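Local coordinates for putative Lipoprotein (Shewanella oneidensis, PDB 3U24), which is of unknown function but binds zinc and calcium ions and, as a DUF885 lipoprotein of the Peptidase_MA clan, is probably related to zinc metallopeptidases, at residues A301-Q304 with L305-L309; V323-Q326 with I327-I331; E396-H399 with W400-Q403; E439-A442 with V443-E446; E460-L463 with M464-W468. All coordinates share one frame; numbering follows the deposited sequence. Where two conformers were deposited one is given.

Contact 1 of 5, residues A301-Q304 with L305-L309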
# COMPACT_ATOMS: atom_id res chain seq x y z
N ALA A 301 30.56 -11.21 7.26
CA ALA A 301 30.37 -12.63 6.93
C ALA A 301 28.97 -12.92 6.37
O ALA A 301 28.82 -13.56 5.32
CB ALA A 301 30.62 -13.47 8.16
N ILE A 302 27.93 -12.49 7.08
CA ILE A 302 26.54 -12.75 6.63
C ILE A 302 26.30 -12.12 5.25
O ILE A 302 25.76 -12.78 4.37
CB ILE A 302 25.52 -12.23 7.63
CG1 ILE A 302 25.58 -13.06 8.93
CG2 ILE A 302 24.12 -12.23 7.06
CD1 ILE A 302 24.85 -12.39 10.07
N ARG A 303 26.76 -10.89 5.06
CA ARG A 303 26.62 -10.15 3.80
C ARG A 303 27.33 -10.87 2.65
O ARG A 303 26.81 -10.93 1.55
CB ARG A 303 27.13 -8.70 3.96
CG ARG A 303 27.07 -7.82 2.70
CD ARG A 303 25.62 -7.67 2.17
NE ARG A 303 25.49 -6.86 0.94
CZ ARG A 303 25.14 -5.56 0.87
NH1 ARG A 303 24.86 -4.84 1.96
NH2 ARG A 303 25.07 -4.98 -0.33
N GLN A 304 28.48 -11.47 2.93
CA GLN A 304 29.24 -12.12 1.89
C GLN A 304 28.64 -13.45 1.50
O GLN A 304 28.59 -13.79 0.32
CB GLN A 304 30.74 -12.25 2.29
CG GLN A 304 31.50 -10.92 2.13
CD GLN A 304 32.94 -10.95 2.63
OE1 GLN A 304 33.50 -12.01 2.94
NE2 GLN A 304 33.55 -9.77 2.73
N LEU A 305 28.21 -14.23 2.49
CA LEU A 305 27.52 -15.47 2.20
C LEU A 305 26.26 -15.17 1.42
O LEU A 305 25.99 -15.77 0.43
CB LEU A 305 27.18 -16.24 3.48
CG LEU A 305 26.46 -17.59 3.34
CD1 LEU A 305 27.16 -18.51 2.34
CD2 LEU A 305 26.35 -18.25 4.70
N ILE A 306 25.50 -14.18 1.84
CA ILE A 306 24.26 -13.87 1.11
C ILE A 306 24.57 -13.48 -0.33
O ILE A 306 23.90 -13.95 -1.25
CB ILE A 306 23.46 -12.74 1.81
CG1 ILE A 306 22.79 -13.28 3.09
CG2 ILE A 306 22.38 -12.11 0.89
CD1 ILE A 306 22.11 -12.20 3.92
N ASP A 307 25.59 -12.64 -0.54
CA ASP A 307 25.93 -12.19 -1.93
C ASP A 307 26.28 -13.38 -2.84
O ASP A 307 25.95 -13.40 -4.02
CB ASP A 307 27.09 -11.17 -1.95
CG ASP A 307 26.69 -9.77 -1.42
OD1 ASP A 307 25.45 -9.45 -1.38
OD2 ASP A 307 27.65 -9.01 -1.03
N LYS A 308 26.96 -14.35 -2.26
CA LYS A 308 27.33 -15.57 -2.94
C LYS A 308 26.14 -16.48 -3.26
O LYS A 308 26.04 -17.03 -4.37
CB LYS A 308 28.32 -16.33 -2.06
CG LYS A 308 28.73 -17.73 -2.55
CD LYS A 308 29.43 -17.74 -3.89
CE LYS A 308 30.20 -19.05 -4.05
NZ LYS A 308 30.51 -19.35 -5.47
N LEU A 309 25.28 -16.70 -2.28
CA LEU A 309 24.08 -17.50 -2.51
C LEU A 309 23.17 -16.83 -3.55
O LEU A 309 22.54 -17.52 -4.35
CB LEU A 309 23.30 -17.73 -1.22
CG LEU A 309 24.01 -18.59 -0.17
CD1 LEU A 309 23.19 -18.61 1.13
CD2 LEU A 309 24.27 -19.99 -0.71
O HOH W 1 27.05 -6.63 -1.39

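Contact 2 of 5, residues V323-Q326 with I327-I331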
# COMPACT_ATOMS: atom_id res chain seq x y z
N VAL A 323 7.85 -19.30 -12.27
CA VAL A 323 6.71 -18.90 -11.47
C VAL A 323 5.52 -19.80 -11.70
O VAL A 323 4.90 -20.23 -10.71
CB VAL A 323 6.31 -17.42 -11.68
CG1 VAL A 323 5.13 -17.09 -10.78
CG2 VAL A 323 7.48 -16.48 -11.31
N ARG A 324 5.19 -20.10 -12.96
CA ARG A 324 4.05 -20.99 -13.25
C ARG A 324 4.27 -22.38 -12.67
O ARG A 324 3.33 -23.03 -12.22
CB ARG A 324 3.84 -21.19 -14.75
CG ARG A 324 3.31 -20.01 -15.52
CD ARG A 324 2.66 -20.42 -16.85
NE ARG A 324 2.06 -19.22 -17.41
CZ ARG A 324 2.64 -18.41 -18.28
NH1 ARG A 324 3.82 -18.69 -18.81
NH2 ARG A 324 2.00 -17.31 -18.65
N LYS A 325 5.49 -22.86 -12.73
CA LYS A 325 5.82 -24.18 -12.18
C LYS A 325 5.66 -24.19 -10.63
O LYS A 325 5.15 -25.18 -10.05
CB LYS A 325 7.24 -24.53 -12.63
CG LYS A 325 7.82 -25.85 -12.14
CD LYS A 325 9.25 -26.04 -12.66
CE LYS A 325 9.89 -27.32 -12.10
NZ LYS A 325 10.09 -27.23 -10.61
N GLN A 326 6.02 -23.09 -9.99
CA GLN A 326 6.05 -23.03 -8.51
C GLN A 326 4.66 -23.00 -7.88
O GLN A 326 4.45 -23.62 -6.84
CB GLN A 326 6.87 -21.85 -7.99
CG GLN A 326 8.35 -22.13 -8.03
CD GLN A 326 9.18 -21.05 -7.40
OE1 GLN A 326 8.68 -20.20 -6.65
NE2 GLN A 326 10.48 -21.05 -7.71
N ILE A 327 3.72 -22.32 -8.52
CA ILE A 327 2.44 -22.16 -7.90
C ILE A 327 1.77 -23.52 -7.59
O ILE A 327 1.33 -23.73 -6.44
CB ILE A 327 1.56 -21.15 -8.67
CG1 ILE A 327 2.18 -19.77 -8.48
CG2 ILE A 327 0.14 -21.14 -8.11
CD1 ILE A 327 1.59 -18.71 -9.38
N PRO A 328 1.73 -24.46 -8.57
CA PRO A 328 1.17 -25.76 -8.24
C PRO A 328 1.98 -26.53 -7.22
O PRO A 328 1.43 -27.39 -6.55
CB PRO A 328 1.12 -26.53 -9.59
CG PRO A 328 1.33 -25.50 -10.67
CD PRO A 328 1.55 -24.14 -10.00
N GLU A 329 3.27 -26.24 -7.09
CA GLU A 329 4.08 -26.88 -6.05
C GLU A 329 3.67 -26.37 -4.64
O GLU A 329 3.65 -27.12 -3.68
CB GLU A 329 5.58 -26.67 -6.28
CG GLU A 329 6.17 -27.52 -7.42
CD GLU A 329 7.63 -27.15 -7.80
OE1 GLU A 329 8.16 -26.07 -7.38
OE2 GLU A 329 8.25 -27.95 -8.56
N LEU A 330 3.37 -25.10 -4.54
CA LEU A 330 2.91 -24.52 -3.28
C LEU A 330 1.51 -25.06 -2.94
O LEU A 330 1.25 -25.37 -1.76
CB LEU A 330 2.90 -22.96 -3.34
CG LEU A 330 4.28 -22.28 -3.57
CD1 LEU A 330 4.11 -20.80 -3.80
CD2 LEU A 330 5.23 -22.53 -2.39
N ILE A 331 0.63 -25.17 -3.95
CA ILE A 331 -0.70 -25.73 -3.78
C ILE A 331 -0.58 -27.14 -3.21
O ILE A 331 -1.24 -27.47 -2.21
CB ILE A 331 -1.52 -25.74 -5.09
CG1 ILE A 331 -1.85 -24.30 -5.54
CG2 ILE A 331 -2.83 -26.59 -4.96
CD1 ILE A 331 -2.48 -24.25 -6.93

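Contact 3 of 5, residues E396-H399 with W400-Q403. With ZN (zinc ion), chain I; ZN (zinc ion), chain G.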
# COMPACT_ATOMS: atom_id res chain seq x y z
N GLU A 396 18.26 -10.43 -6.47
CA GLU A 396 17.28 -10.09 -5.46
C GLU A 396 16.26 -11.25 -5.40
O GLU A 396 16.03 -11.84 -4.34
CB GLU A 396 16.58 -8.78 -5.86
CG GLU A 396 16.52 -7.68 -4.80
CD GLU A 396 15.39 -6.68 -5.07
OE1 GLU A 396 15.43 -5.95 -6.11
OE2 GLU A 396 14.45 -6.63 -4.23
N TYR A 397 15.70 -11.60 -6.56
CA TYR A 397 14.69 -12.70 -6.65
C TYR A 397 15.32 -14.05 -7.01
O TYR A 397 14.92 -14.71 -7.95
CB TYR A 397 13.50 -12.31 -7.51
CG TYR A 397 12.83 -11.07 -6.97
CD1 TYR A 397 11.93 -11.14 -5.91
CD2 TYR A 397 13.14 -9.84 -7.47
CE1 TYR A 397 11.34 -10.01 -5.38
CE2 TYR A 397 12.57 -8.69 -6.94
CZ TYR A 397 11.68 -8.78 -5.89
OH TYR A 397 11.13 -7.62 -5.40
N ASN A 398 16.24 -14.46 -6.15
CA ASN A 398 17.07 -15.62 -6.37
C ASN A 398 16.35 -16.98 -6.09
O ASN A 398 15.15 -17.03 -5.92
CB ASN A 398 18.34 -15.43 -5.53
CG ASN A 398 18.05 -15.31 -4.05
OD1 ASN A 398 17.47 -16.24 -3.49
ND2 ASN A 398 18.41 -14.16 -3.41
N HIS A 399 17.06 -18.10 -6.10
CA HIS A 399 16.43 -19.43 -6.03
C HIS A 399 15.51 -19.55 -4.83
O HIS A 399 14.43 -20.14 -4.91
CB HIS A 399 17.54 -20.49 -5.95
CG HIS A 399 17.03 -21.90 -5.75
ND1 HIS A 399 16.44 -22.62 -6.75
CD2 HIS A 399 17.07 -22.73 -4.65
CE1 HIS A 399 16.10 -23.81 -6.29
NE2 HIS A 399 16.47 -23.88 -5.00
N TRP A 400 15.93 -18.99 -3.71
CA TRP A 400 15.12 -18.99 -2.50
C TRP A 400 14.10 -17.88 -2.41
O TRP A 400 12.93 -18.13 -2.07
CB TRP A 400 16.00 -18.98 -1.29
CG TRP A 400 16.96 -20.16 -1.28
CD1 TRP A 400 16.71 -21.43 -0.79
CD2 TRP A 400 18.32 -20.23 -1.82
NE1 TRP A 400 17.81 -22.24 -0.95
CE2 TRP A 400 18.80 -21.58 -1.55
CE3 TRP A 400 19.14 -19.36 -2.48
CZ2 TRP A 400 20.05 -22.00 -1.95
CZ3 TRP A 400 20.40 -19.77 -2.84
CH2 TRP A 400 20.85 -21.07 -2.58
N ILE A 401 14.49 -16.65 -2.72
CA ILE A 401 13.61 -15.52 -2.50
C ILE A 401 12.42 -15.58 -3.47
O ILE A 401 11.35 -15.15 -3.12
CB ILE A 401 14.35 -14.17 -2.62
CG1 ILE A 401 15.33 -13.96 -1.45
CG2 ILE A 401 13.40 -12.99 -2.79
CD1 ILE A 401 14.75 -13.93 -0.05
N LEU A 402 12.62 -16.10 -4.67
CA LEU A 402 11.52 -16.25 -5.61
C LEU A 402 10.39 -17.16 -5.05
O LEU A 402 9.24 -16.91 -5.29
CB LEU A 402 12.05 -16.79 -6.94
CG LEU A 402 11.01 -16.95 -8.05
CD1 LEU A 402 10.22 -15.63 -8.25
CD2 LEU A 402 11.65 -17.46 -9.34
N GLN A 403 10.76 -18.17 -4.26
CA GLN A 403 9.79 -19.08 -3.67
C GLN A 403 9.04 -18.34 -2.54
O GLN A 403 7.81 -18.35 -2.48
CB GLN A 403 10.51 -20.31 -3.12
CG GLN A 403 11.22 -21.19 -4.15
CD GLN A 403 11.93 -22.37 -3.47
OE1 GLN A 403 11.27 -23.21 -2.85
NE2 GLN A 403 13.26 -22.42 -3.54
ZN ZN I . 16.01 -22.00 -9.05
ZN ZN G . 16.27 -25.53 -3.79
O HOH W 2 14.97 -24.62 -2.20
O HOH W 3 18.10 -25.68 -2.57
O HOH W 4 14.66 -20.25 -9.28

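Contact 4 of 5, residues E439-A442 with V443-E446. With ZN (zinc ion), chain F.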
# COMPACT_ATOMS: atom_id res chain seq x y z
N GLU A 439 -1.37 -7.11 4.29
CA GLU A 439 0.07 -7.33 4.21
C GLU A 439 0.60 -8.23 5.33
O GLU A 439 1.44 -9.10 5.06
CB GLU A 439 0.84 -6.01 4.20
CG GLU A 439 0.77 -5.33 2.86
CD GLU A 439 1.36 -6.19 1.73
OE1 GLU A 439 2.25 -7.06 1.98
OE2 GLU A 439 0.93 -5.96 0.57
N GLY A 440 0.14 -8.00 6.57
CA GLY A 440 0.56 -8.84 7.69
C GLY A 440 0.30 -10.32 7.45
O GLY A 440 1.15 -11.15 7.76
N TRP A 441 -0.86 -10.64 6.88
CA TRP A 441 -1.16 -12.00 6.50
C TRP A 441 -0.12 -12.55 5.54
O TRP A 441 0.39 -13.67 5.73
CB TRP A 441 -2.57 -12.12 5.90
CG TRP A 441 -2.78 -13.46 5.31
CD1 TRP A 441 -2.65 -13.83 3.98
CD2 TRP A 441 -3.04 -14.72 6.03
NE1 TRP A 441 -2.85 -15.18 3.83
CE2 TRP A 441 -3.08 -15.77 5.02
CE3 TRP A 441 -3.26 -15.05 7.36
CZ2 TRP A 441 -3.33 -17.09 5.35
CZ3 TRP A 441 -3.46 -16.39 7.68
CH2 TRP A 441 -3.51 -17.38 6.70
N ALA A 442 0.20 -11.79 4.49
CA ALA A 442 1.13 -12.29 3.49
C ALA A 442 2.49 -12.53 4.11
O ALA A 442 3.07 -13.56 3.85
CB ALA A 442 1.23 -11.35 2.30
N VAL A 443 2.97 -11.61 4.96
CA VAL A 443 4.27 -11.80 5.69
C VAL A 443 4.24 -12.99 6.64
O VAL A 443 5.17 -13.81 6.69
CB VAL A 443 4.67 -10.50 6.41
CG1 VAL A 443 6.00 -10.62 7.19
CG2 VAL A 443 4.72 -9.34 5.39
N TYR A 444 3.14 -13.13 7.36
CA TYR A 444 2.92 -14.27 8.27
C TYR A 444 3.03 -15.58 7.50
O TYR A 444 3.72 -16.52 7.95
CB TYR A 444 1.58 -14.15 8.98
CG TYR A 444 1.10 -15.44 9.57
CD1 TYR A 444 1.59 -15.90 10.78
CD2 TYR A 444 0.21 -16.24 8.88
CE1 TYR A 444 1.15 -17.11 11.30
CE2 TYR A 444 -0.21 -17.44 9.39
CZ TYR A 444 0.27 -17.88 10.59
OH TYR A 444 -0.17 -19.10 11.09
N THR A 445 2.47 -15.64 6.29
CA THR A 445 2.50 -16.93 5.59
C THR A 445 3.91 -17.42 5.24
O THR A 445 4.17 -18.62 5.23
CB THR A 445 1.61 -16.99 4.34
OG1 THR A 445 2.08 -16.06 3.37
CG2 THR A 445 0.16 -16.76 4.71
N GLU A 446 4.82 -16.49 5.01
CA GLU A 446 6.19 -16.85 4.74
C GLU A 446 6.78 -17.63 5.94
O GLU A 446 7.35 -18.71 5.79
CB GLU A 446 7.03 -15.60 4.44
CG GLU A 446 6.41 -14.64 3.43
CD GLU A 446 7.03 -13.24 3.46
OE1 GLU A 446 7.93 -13.00 4.28
OE2 GLU A 446 6.61 -12.38 2.65
ZN ZN F . 2.26 -7.95 0.03
O HOH W 5 2.93 -7.29 -1.89

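Contact 5 of 5, residues E460-L463 with M464-W468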
# COMPACT_ATOMS: atom_id res chain seq x y z
N GLU A 460 20.05 -22.63 3.90
CA GLU A 460 20.11 -21.57 2.87
C GLU A 460 18.78 -20.81 2.76
O GLU A 460 18.74 -19.59 2.67
CB GLU A 460 20.48 -22.17 1.48
CG GLU A 460 21.96 -22.61 1.30
CD GLU A 460 22.29 -24.01 1.82
OE1 GLU A 460 21.45 -24.65 2.53
OE2 GLU A 460 23.41 -24.48 1.52
N MSE A 461 17.69 -21.57 2.76
CA MSE A 461 16.35 -21.04 2.65
C MSE A 461 16.07 -20.17 3.87
O MSE A 461 15.64 -19.04 3.73
CB MSE A 461 15.33 -22.19 2.56
CG MSE A 461 13.85 -21.76 2.69
SE MSE A 461 13.32 -20.62 1.20
CE MSE A 461 12.81 -22.12 0.08
N TRP A 462 16.35 -20.68 5.05
CA TRP A 462 16.15 -19.86 6.26
C TRP A 462 16.97 -18.59 6.27
O TRP A 462 16.46 -17.52 6.65
CB TRP A 462 16.37 -20.69 7.53
CG TRP A 462 15.14 -21.51 7.81
CD1 TRP A 462 14.69 -22.64 7.13
CD2 TRP A 462 14.12 -21.25 8.82
NE1 TRP A 462 13.51 -23.07 7.63
CE2 TRP A 462 13.11 -22.29 8.65
CE3 TRP A 462 13.94 -20.30 9.80
CZ2 TRP A 462 11.99 -22.36 9.46
CZ3 TRP A 462 12.80 -20.36 10.60
CH2 TRP A 462 11.86 -21.37 10.44
N LEU A 463 18.21 -18.67 5.83
CA LEU A 463 19.06 -17.50 5.82
C LEU A 463 18.47 -16.41 4.93
O LEU A 463 18.43 -15.24 5.32
CB LEU A 463 20.47 -17.88 5.35
CG LEU A 463 21.52 -16.78 5.25
CD1 LEU A 463 21.70 -16.11 6.60
CD2 LEU A 463 22.83 -17.35 4.71
N MSE A 464 18.00 -16.82 3.74
CA MSE A 464 17.44 -15.92 2.77
C MSE A 464 16.11 -15.36 3.26
O MSE A 464 15.87 -14.17 3.11
CB MSE A 464 17.26 -16.59 1.40
CG MSE A 464 18.55 -16.91 0.66
SE MSE A 464 19.77 -15.34 0.32
CE MSE A 464 18.52 -14.01 -0.12
N TYR A 465 15.27 -16.20 3.85
CA TYR A 465 14.06 -15.73 4.50
C TYR A 465 14.36 -14.65 5.55
O TYR A 465 13.67 -13.62 5.63
CB TYR A 465 13.29 -16.87 5.18
CG TYR A 465 12.29 -16.33 6.18
CD1 TYR A 465 11.14 -15.67 5.75
CD2 TYR A 465 12.52 -16.39 7.52
CE1 TYR A 465 10.21 -15.15 6.64
CE2 TYR A 465 11.63 -15.84 8.42
CZ TYR A 465 10.47 -15.23 7.98
OH TYR A 465 9.57 -14.67 8.87
N TYR A 466 15.35 -14.89 6.39
CA TYR A 466 15.69 -13.91 7.39
C TYR A 466 16.10 -12.55 6.81
O TYR A 466 15.71 -11.52 7.36
CB TYR A 466 16.76 -14.44 8.31
CG TYR A 466 16.30 -15.48 9.32
CD1 TYR A 466 15.17 -15.28 10.07
CD2 TYR A 466 17.07 -16.62 9.57
CE1 TYR A 466 14.79 -16.20 11.05
CE2 TYR A 466 16.67 -17.57 10.49
CZ TYR A 466 15.55 -17.34 11.25
OH TYR A 466 15.16 -18.26 12.17
N LYS A 467 16.82 -12.53 5.68
CA LYS A 467 17.20 -11.23 5.10
C LYS A 467 15.93 -10.50 4.67
O LYS A 467 15.78 -9.27 4.89
CB LYS A 467 18.17 -11.35 3.91
CG LYS A 467 18.31 -10.07 3.09
CD LYS A 467 19.05 -10.28 1.78
CE LYS A 467 19.18 -9.00 0.94
NZ LYS A 467 18.04 -8.83 -0.04
N TRP A 468 15.03 -11.27 4.07
CA TRP A 468 13.72 -10.78 3.67
C TRP A 468 12.91 -10.27 4.83
O TRP A 468 12.35 -9.19 4.79
CB TRP A 468 13.03 -11.92 2.96
CG TRP A 468 11.81 -11.63 2.15
CD1 TRP A 468 10.48 -11.94 2.47
CD2 TRP A 468 11.75 -11.07 0.79
NE1 TRP A 468 9.63 -11.59 1.43
CE2 TRP A 468 10.32 -11.06 0.41
CE3 TRP A 468 12.69 -10.57 -0.10
CZ2 TRP A 468 9.89 -10.58 -0.80
CZ3 TRP A 468 12.23 -10.07 -1.32
CH2 TRP A 468 10.87 -10.09 -1.67

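Contact 1 of 5, residues A301-Q304 with L305-L309
Arg303 lays the aliphatic part of its side chain across the carboxylate of Asp307, four residues on. CG leaves anti to the backbone N (chi1 179°), and a bend at chi2 (60°) brings CD and NE past the acid. The polar link is loose: NE reaches Asp307 OD1 at 3.5 Å, a weak hydrogen bond within a salt bridge. OD1 sits at the edge of the guanidinium, near its plane, but the planes of the two groups stand 84° apart, so the paired, two-bond grip of a coplanar arginine-carboxylate pair is not formed. Water 1 joins them a second time, donating to Asp307 OD2 and accepting a weak bond from Arg303 NH2. The positive group and this water probably ease the approach of Asp307 OD2 to Arg303 O (3.3 Å), two acceptors.

This i to i+4 pair rides on helix 298-309, whose backbone ladder is regular: Leu305 N donates to Ala301 O (3.0 Å), Ile306 N to Ile302 O (2.9 Å), and Asp307 N and Lys308 N continue the series to Arg303 O and Gln304 O. On another flank, Ile302 and Ile306 run side by side and point the same way, Ile302 CG2 meeting Ile306 CD1 at 3.7 Å. Ile306 CG1 also packs against Ile302 O at 3.3 Å. Both isoleucines lean on Met278 of helix 260-289, while Leu305 packs on Leu463 of helix 459-485. Beyond the salt bridge, Arg303 NH1 makes a weak hydrogen bond to Gln502 O.

Contact 2 of 5, residues V323-Q326 with I327-I331
Lys325 NZ and Glu329 OE2 form the strongest polar link, a salt bridge of 2.8 Å spaced i to i+4 on helix 319-337. The lysine chain runs extended to CE and turns only at its last torsion (chi4 -65°), which folds NZ over to the acid. It meets OE2 on the syn side, 28° out of the carboxylate plane. Glu329 reaches back with CG anti to its own carbonyl carbon. With the carboxylate of Glu329 cut back to an alanine, the Lys325 ammonium would probably lose this mate and its chain be freer to turn.

The backbone comes next. Gln326 O accepts from Leu330 N at 2.9 Å and takes a weak second bond from Glu329 N. Ile327 N donates to Val323 O at 3.2 Å. Pro328 has no N-H to give, so the helix is kinked there: Arg324 O faces Pro328 CD at 3.1 Å where a donor would otherwise stand.

Farther out, Gln326 turns its amide nearly parallel to the Glu329 carboxylate, the planes 11° apart, yet only carbon meets oxygen there, Gln326 CG lying 4.0 Å from Glu329 OE1. The amide itself is held elsewhere: OE1 accepts from Asn406 ND2, which ties the helix to helix 401-409, while NE2 donates to Glu322 OE2 one turn earlier on the same helix. Val323 and Ile327 supply the apolar flank against Tyr377 of strand 376-379. Their own meeting is light, Val323 CG1 touching Ile327 CD1 at 4.1 Å.

Contact 3 of 5, residues E396-H399 with W400-Q403
Asn398 OD1 takes two backbone N-H groups, a straight bond from Ile401 N (3.1 Å, 167°) and a weak one from Trp400 N. This is an N-terminal capping arrangement at the entry to helix 401-409, made possible by a chi1 of 61° that sets CG between the backbone N and carbonyl carbon. The Ile401 donor lies above the amide plane, not on a lone pair. Asn398 O adds a bond from Leu402 N, and ND2 donates to Arg395 O. A leucine in place of Asn398 would probably leave the N-H groups of Trp400 and Ile401 without their cap.

His399 stands with its ring edge toward the Trp400 face, a T-shaped pair with planes at 88° and His399 CD2 3.7 Å from Trp400 CE2. Its CB also lies over the six-membered ring, a CH-pi contact. Trp400 NE1 makes a weak hydrogen bond to Glu458 OE1.

Both imidazole nitrogens bind zinc: ND1 holds one ion at 2.4 Å and NE2 another. Water 2, a ligand of the second ion, accepts from Gln403 NE2 at 3.1 Å. That amide nitrogen lies over one His399 face and also donates to His399 O at 2.9 Å.

Contact 4 of 5, residues E439-A442 with V443-E446
Thr445 starts its contact at CB, which lies 3.8 Å from Ala442 O and divides there into two branches with different tasks. OG1, set between the backbone N and the carbonyl carbon (chi1 64°), donates to Ala442 O at 2.7 Å, so this hydroxyl is satisfied within its own helix. The same carbonyl also takes a weak bond from Thr445 N. The other branch, CG2, goes over one face of the Trp441 indole, 3.4 Å from Trp441 CE2; it makes a CH-pi contact with the five-membered ring, 28° off its normal. Trp441 NE1 is taken by Pro412 O.

Beside this, Trp441 CZ3 meets Tyr444 CE2 at 3.8 Å, the rings meeting obliquely at 40°. The Tyr444 hydroxyl is hydrogen-bonded to His552 and Arg535.

At the start of the segment, Glu439 grips a zinc ion with both oxygens, OE1 at 2.1 Å and OE2 at 2.5 Å; water 5 is a further ligand. Glu446 OE2 bonds His408 ND1, a second-shell support that would orient this imidazole. With His408 and His414 completing the protein ligands, helix 435-451 thus supplies the glutamate of a two-histidine, one-glutamate zinc site, consistent with the Peptidase_MA clan.

Contact 5 of 5, residues E460-L463 with M464-W468
Tyr466 packs closely against the edge of Trp462: its CD2 lies 3.1 Å from Trp462 O, and its OH is 3.4 Å from Trp462 CE3, near the indole plane. The rings form an offset edge-to-face pair, the Trp462 edge toward the Tyr466 face, with centroids 5.8 Å apart and planes at 64°. The i to i+4 spacing puts both on one flank of helix 459-485, and with CG anti to the carbonyl carbon in each (Trp462 chi1 -80°) the rings come together there.

Behind the rings the i to i+4 ladder is sound, with Tyr465 N to Met461 O at 2.9 Å (172°) and Tyr466 N to Trp462 O at 2.9 Å. On the Met464 side, the selenomethionine's CG touches Glu460 O at 3.4 Å.

The looser side is reached through Lys467: its CB comes no nearer than 4.1 Å to Leu463 O, its chain leads away, and the residue is partly exposed, as is Trp462.

Two polar ends look outward from the segments: Glu460 OE2 pairs with Lys288 and Tyr289 of helix 260-289, and Tyr465 OH bonds Arg447 of helix 435-451. Within the contact, therefore, apolar and aromatic packing joins the backbone bonds, while the Glu460 carboxylate and the Tyr465 hydroxyl tie this helix to its neighbours.

Contact 5 links three of the other sites. Its centre is 11 Å from that of contact 1, where Leu305 CD2 meets Leu463 CD2 at 3.6 Å, and 10 Å from contact 3, where Ile401 CG2 touches Trp468 CZ3 at 3.5 Å. Toward contact 4 it presents Trp468, whose NE1 makes a weak hydrogen bond to Glu446 OE2, the atom that also bonds the zinc ligand His408. Contact 2 joins the group through contact 3: Gln326 OE1 lies 3.4 Å from Gln403 CA. The two zinc-binding contacts, 396-403 with His399 and 439-446 with Glu439, do not touch; contact 5 packs against both, their centres about 17 Å apart.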